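Local coordinates for uncharacterized NTF2-like protein (Cytophaga hutchinsonii ATCC 33406, PDB 3F40) that is of unknown function but belongs to the NTF2-like superfamily, whose cone-shaped alpha+beta fold in many relatives encloses a ligand-binding or catalytic pocket, at residues 10-15 / 64-69; 16-19 / 25-28; 76-81 / 85-90. One frame throughout, in Å; residues are numbered along the deposited sequence. Where two conformers were deposited one is given.

Overall arrangement
From the N terminus, helix 8-20 supplies the first segments of two contacts. Its first half is held against strand 60-69 in contact 1, which closes a loop of 48 residues. Nested inside that loop, contact 2 closes a short loop of five residues, setting 16-19 against helix 24-29. Contact 3 follows in series once contact 1 has closed; it pairs strand 72-81 with strand 84-95 across a tight turn. Strands 60-69 and 72-81 are neighbours in the sheet, so contacts 1 and 3 share that framework, and both also touch the second subunit. Packing of Ile-16 on Tyr-77 joins contacts 2 and 3, tying the N-terminal helices to the sheet.

Contact 1. Residues 10-15 / 64-69; sequences DLVLEF and HKMFEE
With CG anti to the backbone N (chi1 177°) and the chain extended beyond it, selenomethionine Met-66 carries SE and CE away from the strand to the helix surface, where it meets Leu-13 tip to tip. Leu-13 starts out along the flank of its helix, but with CG anti to the carbonyl carbon (chi1 -69°) its branched end swings nearer to the strand.

The selenium settles against the fork of the leucine: Leu-13 CD1 and Leu-13 CD2 are each 3.7 Å from Met-66 SE, and Leu-13 CG is 3.8 Å from it. The terminal methyl leans on the same branch point, with Met-66 CE 3.9 Å from Leu-13 CG. The preceding residue, Val-12, adds a looser touch, its CB standing 4.2 Å from Met-66 CE. The contact is wholly apolar and small, about 130 Å² in all, and one long, extended side chain spans most of the gap between backbones whose closest CA atoms, those of Leu-13 and Met-66, are 9.4 Å apart.

Val-12 is buried and also packs on Leu-94 of strand 84-95, whereas Leu-13 lies at the exposed border. Met-66 also touches Val-73 and Leu-75 of the adjoining strand, and Arg-9. On the other face of strand 60-69, Lys-65 forms a salt bridge with Asp-72 of the second subunit, and Phe-67 packs on Phe-67 of that subunit. The strand carries a classic beta bulge where His-64 and Lys-65 both face Ile-76. An N-terminal helix laid on one face of a curved sheet, with the other face given to a second subunit, is an arrangement common among dimeric NTF2-like proteins.

Contact 2. Residues 16-19 / 25-28; sequences IHAL and PAAK
Apolar contacts between methyl groups dominate where Ala-18 meets helix 24-29. Ala-18 CB is 3.6 Å from Ala-27 CB and 3.9 Å from Ala-26 CB, so that the one methyl sits against two from consecutive residues of the facing helix. Leu-19 adds the only larger side chain: with CG anti to the carbonyl carbon (chi1 -66°), its end bends across so that Leu-19 CD2 comes 3.8 Å from Ala-27 CB.

Contact with the backbone is the second kind. Ala-18 CB also lies 3.5 Å from Ala-27 N, a packing contact made possible by the shortness of the side chains, and the CA atoms of Ala-18 and Ala-27 approach to 5.0 Å.

Polar bonds near the connection secure the helix ends: Thr-21 OG1 bonds to His-17 O, and Asn-23 OD1 accepts the N-H of Ala-26. Leu-19 and Ala-27 both go on to pack against Met-51 of helix 47-57, and Leu-19 also reaches Tyr-61 of the sheet. The arrangement is one of two successive helices, joined by a short turn and packed closely through alanines, here part of the helical layer of an NTF2-like fold.

Contact 3. Residues 76-81 / 85-90; sequences IYDINM and TIAASG
Tyr-77 and Ala-88 face each other as an antiparallel hydrogen-bonded pair, Tyr-77 N to Ala-88 O at 3.0 Å and Ala-88 N to Tyr-77 O at 2.9 Å. Ile-79 and Ile-86 repeat the pairing, the bond from Ile-79 N to Ile-86 O being shorter, 2.8 Å, and nearly straight at 174°. On the face of these four residues, Ala-88 CB lies 3.7 Å from Ile-79 CD1, and Met-81 SE touches Ile-86 more loosely.

The tyrosine's CG lies between the backbone N and the carbonyl carbon (chi1 50°), which swings the ring over the neighbouring strand and brings Tyr-77 OH to 3.5 Å from Gly-90 CA, an approach that a side chain on Gly-90 would obstruct. The two strands form a beta hairpin between strands 60-69 and 98-105 of the NTF2-like sheet. On its other face, Asp-78 CB meets Thr-85 CG2 at 3.9 Å, and Ile-76 CD1 rests on Ser-89.

Further out, Tyr-77 OH is hydrogen-bonded to Tyr-92 OH, and Leu-102 and Val-104 touch the ring. A phenylalanine in place of Tyr-77 would probably leave the Tyr-92 hydroxyl without this mate and the ring less firmly anchored beside Gly-90. Asn-80 OD1 takes the N-H of Gly-83 in the turn, and Ser-89 OG bonds Ser-89 OG of the second subunit.

Contact 1. Residues 10-15 / 64-69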
ATOM      1  N   ASP A  10     -14.687 -11.025   0.110  1.00 10.38           N
ATOM      2  CA  ASP A  10     -14.577 -12.484  -0.083  1.00 10.93           C
ATOM      3  C   ASP A  10     -13.846 -12.804  -1.365  1.00 11.57           C
ATOM      4  O   ASP A  10     -12.989 -13.677  -1.420  1.00 12.37           O
ATOM      5  CB  ASP A  10     -15.954 -13.127  -0.119  1.00 12.61           C
ATOM      6  CG  ASP A  10     -16.700 -13.080   1.199  1.00 16.21           C
ATOM      7  OD1 ASP A  10     -16.113 -13.344   2.242  1.00 19.09           O
ATOM      8  OD2 ASP A  10     -17.929 -12.858   1.200  1.00 18.02           O
ATOM      9  N   LEU A  11     -14.140 -12.103  -2.464  0.60 11.66           N
ATOM     10  CA  LEU A  11     -13.417 -12.372  -3.740  0.60 11.78           C
ATOM     11  C   LEU A  11     -11.937 -12.207  -3.635  0.60 11.06           C
ATOM     12  O   LEU A  11     -11.132 -13.000  -4.165  0.60 11.58           O
ATOM     13  CB  LEU A  11     -13.824 -11.415  -4.848  0.60 12.58           C
ATOM     14  CG  LEU A  11     -15.216 -11.574  -5.414  0.60 13.32           C
ATOM     15  CD1 LEU A  11     -15.548 -10.436  -6.398  0.60 12.86           C
ATOM     16  CD2 LEU A  11     -15.397 -12.928  -6.105  0.60 14.92           C
ATOM     17  N   VAL A  12     -11.535 -11.135  -2.982  1.00 10.33           N
ATOM     18  CA  VAL A  12     -10.100 -10.924  -2.895  1.00 10.73           C
ATOM     19  C   VAL A  12      -9.448 -11.994  -2.036  1.00 10.39           C
ATOM     20  O   VAL A  12      -8.403 -12.553  -2.393  1.00 10.98           O
ATOM     21  CB  VAL A  12      -9.742  -9.497  -2.420  1.00 10.43           C
ATOM     22  CG1 VAL A  12      -8.253  -9.356  -2.190  1.00 12.04           C
ATOM     23  CG2 VAL A  12     -10.266  -8.455  -3.449  1.00 11.65           C
ATOM     24  N   LEU A  13     -10.069 -12.305  -0.911  1.00  9.25           N
ATOM     25  CA  LEU A  13      -9.486 -13.329  -0.039  1.00 10.24           C
ATOM     26  C   LEU A  13      -9.492 -14.703  -0.697  1.00 10.19           C
ATOM     27  O   LEU A  13      -8.585 -15.506  -0.453  1.00 10.94           O
ATOM     28  CB  LEU A  13     -10.179 -13.329   1.313  1.00 11.89           C
ATOM     29  CG  LEU A  13      -9.869 -12.071   2.105  1.00 13.83           C
ATOM     30  CD1 LEU A  13     -10.520 -12.143   3.505  1.00 15.99           C
ATOM     31  CD2 LEU A  13      -8.361 -11.783   2.240  1.00 16.28           C
ATOM     32  N   GLU A  14     -10.521 -14.980  -1.472  1.00 10.46           N
ATOM     33  CA  GLU A  14     -10.567 -16.244  -2.217  1.00 10.75           C
ATOM     34  C   GLU A  14      -9.453 -16.301  -3.240  1.00 11.91           C
ATOM     35  O   GLU A  14      -8.850 -17.346  -3.453  1.00 12.78           O
ATOM     36  CB  GLU A  14     -11.885 -16.420  -2.926  1.00 11.84           C
ATOM     37  CG  GLU A  14     -13.022 -16.661  -2.000  1.00 11.69           C
ATOM     38  CD  GLU A  14     -14.329 -16.742  -2.696  1.00 16.90           C
ATOM     39  OE1 GLU A  14     -14.351 -16.535  -3.978  1.00 15.32           O
ATOM     40  OE2 GLU A  14     -15.303 -16.967  -1.922  1.00 15.37           O
ATOM     41  N   PHE A  15      -9.181 -15.187  -3.895  1.00 11.15           N
ATOM     42  CA  PHE A  15      -8.072 -15.136  -4.880  1.00 11.02           C
ATOM     43  C   PHE A  15      -6.750 -15.431  -4.204  1.00 11.56           C
ATOM     44  O   PHE A  15      -5.955 -16.242  -4.690  1.00 12.66           O
ATOM     45  CB  PHE A  15      -8.059 -13.750  -5.574  1.00 11.97           C
ATOM     46  CG  PHE A  15      -6.951 -13.573  -6.574  1.00 11.16           C
ATOM     47  CD1 PHE A  15      -6.984 -14.261  -7.781  1.00 12.71           C
ATOM     48  CD2 PHE A  15      -5.902 -12.704  -6.349  1.00 12.03           C
ATOM     49  CE1 PHE A  15      -5.970 -14.117  -8.700  1.00 12.40           C
ATOM     50  CE2 PHE A  15      -4.907 -12.557  -7.283  1.00 14.27           C
ATOM     51  CZ  PHE A  15      -4.950 -13.262  -8.458  1.00 12.95           C
ATOM     52  N   HIS A  64      -1.643  -9.406   6.483  1.00 13.20           N
ATOM     53  CA  HIS A  64      -1.595  -8.781   7.812  1.00 14.30           C
ATOM     54  C   HIS A  64      -2.728  -7.808   8.044  1.00 13.87           C
ATOM     55  O   HIS A  64      -3.225  -7.684   9.157  1.00 16.22           O
ATOM     56  CB  HIS A  64      -0.263  -8.091   8.021  1.00 14.13           C
ATOM     57  CG  HIS A  64       0.857  -9.063   8.128  1.00 18.22           C
ATOM     58  ND1 HIS A  64       1.921  -9.094   7.258  1.00 20.33           N
ATOM     59  CD2 HIS A  64       1.044 -10.083   8.994  1.00 19.98           C
ATOM     60  CE1 HIS A  64       2.731 -10.079   7.605  1.00 19.39           C
ATOM     61  NE2 HIS A  64       2.216 -10.700   8.648  1.00 22.81           N
ATOM     62  N   LYS A  65      -3.139  -7.095   7.008  1.00 13.68           N
ATOM     63  CA  LYS A  65      -4.221  -6.099   7.108  1.00 14.02           C
ATOM     64  C   LYS A  65      -4.963  -6.044   5.813  1.00 12.82           C
ATOM     65  O   LYS A  65      -4.388  -6.257   4.746  1.00 12.09           O
ATOM     66  CB  LYS A  65      -3.673  -4.710   7.430  1.00 16.20           C
ATOM     67  CG  LYS A  65      -2.935  -4.635   8.732  1.00 19.10           C
ATOM     68  CD  LYS A  65      -2.294  -3.282   8.922  1.00 22.01           C
ATOM     69  CE  LYS A  65      -1.379  -3.233  10.163  1.00 24.02           C
ATOM     70  NZ  LYS A  65      -2.084  -3.266  11.466  1.00 24.23           N
HETATM   71  N   MSE A  66      -6.253  -5.781   5.920  1.00 12.89           N
HETATM   72  CA  MSE A  66      -7.112  -5.635   4.765  1.00 12.59           C
HETATM   73  C   MSE A  66      -7.971  -4.410   4.950  1.00 11.93           C
HETATM   74  O   MSE A  66      -8.567  -4.198   6.026  1.00 14.13           O
HETATM   75  CB  MSE A  66      -7.977  -6.871   4.626  1.00 14.23           C
HETATM   76  CG  MSE A  66      -8.970  -6.806   3.501  1.00 15.14           C
HETATM   77 SE   MSE A  66      -9.781  -8.495   3.278  0.75 27.09          SE
HETATM   78  CE  MSE A  66     -10.294  -8.254   1.533  1.00 17.26           C
ATOM     79  N   PHE A  67      -8.048  -3.633   3.887  1.00  9.84           N
ATOM     80  CA  PHE A  67      -8.862  -2.449   3.818  1.00 10.62           C
ATOM     81  C   PHE A  67      -9.791  -2.514   2.627  1.00 10.52           C
ATOM     82  O   PHE A  67      -9.464  -3.097   1.609  1.00  9.81           O
ATOM     83  CB  PHE A  67      -8.022  -1.167   3.618  1.00 11.42           C
ATOM     84  CG  PHE A  67      -6.965  -0.960   4.635  1.00 10.49           C
ATOM     85  CD1 PHE A  67      -5.722  -1.522   4.508  1.00 10.92           C
ATOM     86  CD2 PHE A  67      -7.194  -0.095   5.702  1.00 12.06           C
ATOM     87  CE1 PHE A  67      -4.738  -1.283   5.445  1.00 11.20           C
ATOM     88  CE2 PHE A  67      -6.208   0.145   6.646  1.00 12.41           C
ATOM     89  CZ  PHE A  67      -4.986  -0.472   6.518  1.00 11.62           C
ATOM     90  N   GLU A  68     -10.965  -1.897   2.751  0.50 11.16           N
ATOM     91  CA  GLU A  68     -11.882  -1.733   1.606  0.50 11.60           C
ATOM     92  C   GLU A  68     -12.473  -0.335   1.600  0.50 10.54           C
ATOM     93  O   GLU A  68     -12.805   0.233   2.640  0.50 13.54           O
ATOM     94  CB  GLU A  68     -13.067  -2.728   1.571  0.50 12.85           C
ATOM     95  CG  GLU A  68     -13.844  -2.669   0.209  0.50 13.12           C
ATOM     96  CD  GLU A  68     -14.867  -3.794   0.020  0.50 15.31           C
ATOM     97  OE1 GLU A  68     -15.659  -4.051   0.932  0.50 13.94           O
ATOM     98  OE2 GLU A  68     -14.868  -4.430  -1.059  0.50 17.04           O
ATOM     99  N   GLU A  69     -12.600   0.200   0.395  1.00 12.89           N
ATOM    100  CA  GLU A  69     -13.240   1.505   0.175  1.00 15.62           C
ATOM    101  C   GLU A  69     -13.827   1.438  -1.225  1.00 16.66           C
ATOM    102  O   GLU A  69     -13.113   1.389  -2.201  1.00 16.86           O
ATOM    103  CB  GLU A  69     -12.228   2.633   0.321  1.00 17.22           C
ATOM    104  CG  GLU A  69     -12.806   4.031   0.290  1.00 22.48           C
ATOM    105  CD  GLU A  69     -13.740   4.238   1.451  1.00 22.04           C
ATOM    106  OE1 GLU A  69     -13.303   4.085   2.614  1.00 30.07           O
ATOM    107  OE2 GLU A  69     -14.911   4.551   1.194  1.00 38.92           O
TER

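Contact 2. Residues 16-19 / 25-28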
ATOM      1  N   ILE A  16      -6.510 -14.790  -3.062  1.00 10.82           N
ATOM      2  CA  ILE A  16      -5.278 -15.016  -2.335  1.00 12.27           C
ATOM      3  C   ILE A  16      -5.209 -16.471  -1.862  1.00 12.32           C
ATOM      4  O   ILE A  16      -4.147 -17.091  -1.969  1.00 12.75           O
ATOM      5  CB  ILE A  16      -5.111 -14.074  -1.144  1.00 11.92           C
ATOM      6  CG1 ILE A  16      -5.053 -12.635  -1.629  1.00 12.95           C
ATOM      7  CG2 ILE A  16      -3.884 -14.427  -0.333  1.00 14.39           C
ATOM      8  CD1 ILE A  16      -3.896 -12.312  -2.571  1.00 14.15           C
ATOM      9  N   HIS A  17      -6.329 -17.022  -1.384  1.00 11.59           N
ATOM     10  CA  HIS A  17      -6.335 -18.434  -0.940  1.00 12.21           C
ATOM     11  C   HIS A  17      -6.032 -19.385  -2.086  1.00 12.44           C
ATOM     12  O   HIS A  17      -5.306 -20.370  -1.905  1.00 13.52           O
ATOM     13  CB  HIS A  17      -7.674 -18.794  -0.318  1.00 12.99           C
ATOM     14  CG  HIS A  17      -7.715 -20.184   0.195  1.00 12.22           C
ATOM     15  ND1 HIS A  17      -6.955 -20.585   1.265  1.00 16.15           N
ATOM     16  CD2 HIS A  17      -8.399 -21.266  -0.229  1.00 12.54           C
ATOM     17  CE1 HIS A  17      -7.190 -21.871   1.492  1.00 13.81           C
ATOM     18  NE2 HIS A  17      -8.038 -22.310   0.589  1.00 13.25           N
ATOM     19  N   ALA A  18      -6.610 -19.092  -3.239  1.00 12.09           N
ATOM     20  CA  ALA A  18      -6.338 -19.895  -4.420  1.00 13.00           C
ATOM     21  C   ALA A  18      -4.842 -19.856  -4.759  1.00 13.22           C
ATOM     22  O   ALA A  18      -4.215 -20.886  -5.022  1.00 13.60           O
ATOM     23  CB  ALA A  18      -7.212 -19.463  -5.596  1.00 12.70           C
ATOM     24  N   LEU A  19      -4.221 -18.700  -4.748  1.00 12.17           N
ATOM     25  CA  LEU A  19      -2.784 -18.644  -5.039  1.00 12.31           C
ATOM     26  C   LEU A  19      -1.984 -19.409  -3.980  1.00 13.22           C
ATOM     27  O   LEU A  19      -1.056 -20.165  -4.285  1.00 12.83           O
ATOM     28  CB  LEU A  19      -2.314 -17.190  -5.119  1.00 12.50           C
ATOM     29  CG  LEU A  19      -2.869 -16.353  -6.258  1.00 12.14           C
ATOM     30  CD1 LEU A  19      -2.440 -14.900  -6.121  1.00 13.13           C
ATOM     31  CD2 LEU A  19      -2.439 -16.911  -7.613  1.00 14.06           C
ATOM     32  N   PRO A  25      -6.283 -22.499 -11.512  1.00 17.85           N
ATOM     33  CA  PRO A  25      -7.543 -22.301 -12.203  1.00 18.11           C
ATOM     34  C   PRO A  25      -8.619 -21.569 -11.362  1.00 18.49           C
ATOM     35  O   PRO A  25      -9.358 -20.731 -11.904  1.00 18.45           O
ATOM     36  CB  PRO A  25      -7.979 -23.750 -12.547  1.00 19.71           C
ATOM     37  CG  PRO A  25      -6.724 -24.458 -12.699  1.00 20.04           C
ATOM     38  CD  PRO A  25      -5.842 -23.903 -11.584  1.00 18.53           C
ATOM     39  N   ALA A  26      -8.627 -21.836 -10.061  1.00 17.69           N
ATOM     40  CA  ALA A  26      -9.577 -21.140  -9.156  1.00 18.20           C
ATOM     41  C   ALA A  26      -9.222 -19.655  -9.102  1.00 17.10           C
ATOM     42  O   ALA A  26     -10.101 -18.782  -9.092  1.00 17.06           O
ATOM     43  CB  ALA A  26      -9.573 -21.718  -7.757  1.00 18.46           C
ATOM     44  N   ALA A  27      -7.935 -19.376  -9.008  1.00 15.66           N
ATOM     45  CA  ALA A  27      -7.486 -17.976  -8.895  1.00 14.40           C
ATOM     46  C   ALA A  27      -7.929 -17.220 -10.167  1.00 13.40           C
ATOM     47  O   ALA A  27      -8.440 -16.072 -10.128  1.00 14.20           O
ATOM     48  CB  ALA A  27      -5.972 -17.915  -8.632  1.00 13.95           C
ATOM     49  N   LYS A  28      -7.717 -17.835 -11.335  0.50 13.67           N
ATOM     50  CA  LYS A  28      -8.027 -17.128 -12.596  0.50 14.14           C
ATOM     51  C   LYS A  28      -9.495 -16.775 -12.683  0.50 15.26           C
ATOM     52  O   LYS A  28      -9.878 -15.775 -13.292  0.50 15.18           O
ATOM     53  CB  LYS A  28      -7.615 -17.911 -13.858  0.50 14.01           C
ATOM     54  CG  LYS A  28      -7.848 -17.133 -15.163  0.50 14.05           C
ATOM     55  CD  LYS A  28      -7.371 -17.910 -16.395  0.50 15.63           C
ATOM     56  CE  LYS A  28      -7.482 -17.075 -17.663  0.50 16.58           C
ATOM     57  NZ  LYS A  28      -8.878 -16.934 -18.138  0.50 21.79           N
TER

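Contact 3. Residues 76-81 / 85-90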
ATOM      1  N   ILE A  76      -2.207  -5.417   2.979  1.00  8.73           N
ATOM      2  CA  ILE A  76      -0.867  -5.328   3.495  1.00 10.00           C
ATOM      3  C   ILE A  76      -0.451  -6.766   3.751  1.00  9.75           C
ATOM      4  O   ILE A  76      -1.044  -7.470   4.560  1.00 10.59           O
ATOM      5  CB  ILE A  76      -0.817  -4.526   4.806  1.00 10.99           C
ATOM      6  CG1 ILE A  76      -1.360  -3.110   4.609  1.00 11.06           C
ATOM      7  CG2 ILE A  76       0.586  -4.472   5.386  1.00 13.19           C
ATOM      8  CD1 ILE A  76      -0.616  -2.271   3.587  1.00 12.17           C
ATOM      9  N   TYR A  77       0.546  -7.213   3.003  1.00  9.53           N
ATOM     10  CA  TYR A  77       0.935  -8.599   3.054  1.00  9.77           C
ATOM     11  C   TYR A  77       2.417  -8.814   2.803  1.00 10.74           C
ATOM     12  O   TYR A  77       3.094  -8.022   2.163  1.00 11.13           O
ATOM     13  CB  TYR A  77       0.083  -9.447   2.101  1.00 10.70           C
ATOM     14  CG  TYR A  77      -0.114  -9.028   0.627  1.00 10.69           C
ATOM     15  CD1 TYR A  77       0.676  -8.093  -0.010  1.00 10.30           C
ATOM     16  CD2 TYR A  77      -1.094  -9.646  -0.117  1.00 10.13           C
ATOM     17  CE1 TYR A  77       0.444  -7.744  -1.347  1.00 10.58           C
ATOM     18  CE2 TYR A  77      -1.338  -9.341  -1.436  1.00 10.16           C
ATOM     19  CZ  TYR A  77      -0.568  -8.382  -2.057  1.00  9.43           C
ATOM     20  OH  TYR A  77      -0.805  -8.068  -3.394  1.00 10.80           O
ATOM     21  N   ASP A  78       2.905  -9.938   3.336  1.00 12.07           N
ATOM     22  CA  ASP A  78       4.259 -10.394   3.052  1.00 12.85           C
ATOM     23  C   ASP A  78       4.135 -11.357   1.880  1.00 12.84           C
ATOM     24  O   ASP A  78       3.270 -12.262   1.886  1.00 15.23           O
ATOM     25  CB  ASP A  78       4.894 -11.071   4.254  1.00 13.43           C
ATOM     26  CG  ASP A  78       5.242 -10.110   5.356  1.00 15.02           C
ATOM     27  OD1 ASP A  78       5.346  -8.893   5.134  1.00 17.33           O
ATOM     28  OD2 ASP A  78       5.456 -10.604   6.476  1.00 21.21           O
ATOM     29  N   ILE A  79       4.995 -11.185   0.879  1.00 12.86           N
ATOM     30  CA  ILE A  79       5.004 -12.062  -0.277  1.00 12.75           C
ATOM     31  C   ILE A  79       6.325 -12.824  -0.308  1.00 13.41           C
ATOM     32  O   ILE A  79       7.405 -12.241  -0.262  1.00 13.98           O
ATOM     33  CB  ILE A  79       4.826 -11.313  -1.628  1.00 11.96           C
ATOM     34  CG1 ILE A  79       3.733 -10.231  -1.568  1.00 11.88           C
ATOM     35  CG2 ILE A  79       4.517 -12.332  -2.709  1.00 12.89           C
ATOM     36  CD1 ILE A  79       3.640  -9.404  -2.834  1.00 11.99           C
ATOM     37  N   ASN A  80       6.211 -14.136  -0.299  1.00 14.51           N
ATOM     38  CA  ASN A  80       7.372 -15.011  -0.461  1.00 15.94           C
ATOM     39  C   ASN A  80       7.576 -15.220  -1.954  1.00 16.00           C
ATOM     40  O   ASN A  80       6.785 -15.869  -2.626  1.00 15.22           O
ATOM     41  CB  ASN A  80       7.174 -16.325   0.292  1.00 17.21           C
ATOM     42  CG  ASN A  80       8.413 -17.172   0.270  1.00 20.35           C
ATOM     43  OD1 ASN A  80       9.092 -17.235  -0.734  1.00 24.16           O
ATOM     44  ND2 ASN A  80       8.719 -17.818   1.383  1.00 26.74           N
HETATM   45  N   MSE A  81       8.610 -14.563  -2.463  1.00 17.23           N
HETATM   46  CA  MSE A  81       8.943 -14.607  -3.863  1.00 18.89           C
HETATM   47  C   MSE A  81      10.266 -15.347  -3.981  1.00 20.69           C
HETATM   48  O   MSE A  81      11.346 -14.792  -3.737  1.00 21.50           O
HETATM   49  CB  MSE A  81       9.032 -13.185  -4.408  1.00 19.33           C
HETATM   50  CG  MSE A  81       7.720 -12.388  -4.220  1.00 18.96           C
HETATM   51 SE   MSE A  81       7.838 -10.512  -4.745  0.75 26.76          SE
HETATM   52  CE  MSE A  81       8.186 -10.757  -6.594  1.00 25.61           C
ATOM     53  N   THR A  85      11.321 -12.981   1.262  1.00 19.16           N
ATOM     54  CA  THR A  85      10.074 -12.412   1.826  1.00 19.03           C
ATOM     55  C   THR A  85      10.146 -10.896   1.720  1.00 17.35           C
ATOM     56  O   THR A  85      11.090 -10.256   2.199  1.00 19.23           O
ATOM     57  CB  THR A  85       9.827 -12.882   3.262  1.00 19.85           C
ATOM     58  OG1 THR A  85       9.673 -14.302   3.250  1.00 23.22           O
ATOM     59  CG2 THR A  85       8.567 -12.264   3.856  1.00 21.27           C
ATOM     60  N   ILE A  86       9.123 -10.354   1.045  1.00 14.96           N
ATOM     61  CA  ILE A  86       9.023  -8.938   0.774  1.00 15.23           C
ATOM     62  C   ILE A  86       7.728  -8.405   1.324  1.00 13.82           C
ATOM     63  O   ILE A  86       6.675  -8.980   1.073  1.00 13.75           O
ATOM     64  CB  ILE A  86       9.007  -8.719  -0.746  1.00 16.77           C
ATOM     65  CG1 ILE A  86      10.291  -9.288  -1.364  1.00 20.10           C
ATOM     66  CG2 ILE A  86       8.744  -7.235  -1.104  1.00 19.80           C
ATOM     67  CD1 ILE A  86      11.453  -8.368  -1.337  1.00 22.43           C
ATOM     68  N   ALA A  87       7.814  -7.310   2.082  1.00 12.63           N
ATOM     69  CA  ALA A  87       6.626  -6.633   2.580  1.00 11.49           C
ATOM     70  C   ALA A  87       6.092  -5.738   1.482  1.00 10.31           C
ATOM     71  O   ALA A  87       6.795  -4.879   0.960  1.00 11.13           O
ATOM     72  CB  ALA A  87       6.915  -5.805   3.842  1.00 12.73           C
ATOM     73  N   ALA A  88       4.808  -5.906   1.194  1.00  9.23           N
ATOM     74  CA  ALA A  88       4.156  -5.194   0.098  1.00  8.94           C
ATOM     75  C   ALA A  88       2.767  -4.712   0.481  1.00  8.02           C
ATOM     76  O   ALA A  88       2.173  -5.143   1.469  1.00  8.92           O
ATOM     77  CB  ALA A  88       4.016  -6.133  -1.132  1.00  8.84           C
ATOM     78  N   SER A  89       2.272  -3.812  -0.351  1.00  8.06           N
ATOM     79  CA  SER A  89       0.894  -3.364  -0.322  1.00  8.44           C
ATOM     80  C   SER A  89       0.289  -3.647  -1.696  1.00  8.41           C
ATOM     81  O   SER A  89       0.857  -3.255  -2.681  1.00 10.03           O
ATOM     82  CB  SER A  89       0.833  -1.867  -0.005  1.00  9.37           C
ATOM     83  OG  SER A  89      -0.500  -1.413  -0.012  1.00 10.07           O
ATOM     84  N   GLY A  90      -0.858  -4.304  -1.738  1.00  7.70           N
ATOM     85  CA  GLY A  90      -1.504  -4.667  -2.994  1.00  7.63           C
ATOM     86  C   GLY A  90      -2.859  -4.004  -3.082  1.00  8.10           C
ATOM     87  O   GLY A  90      -3.704  -4.158  -2.201  1.00  9.57           O
TER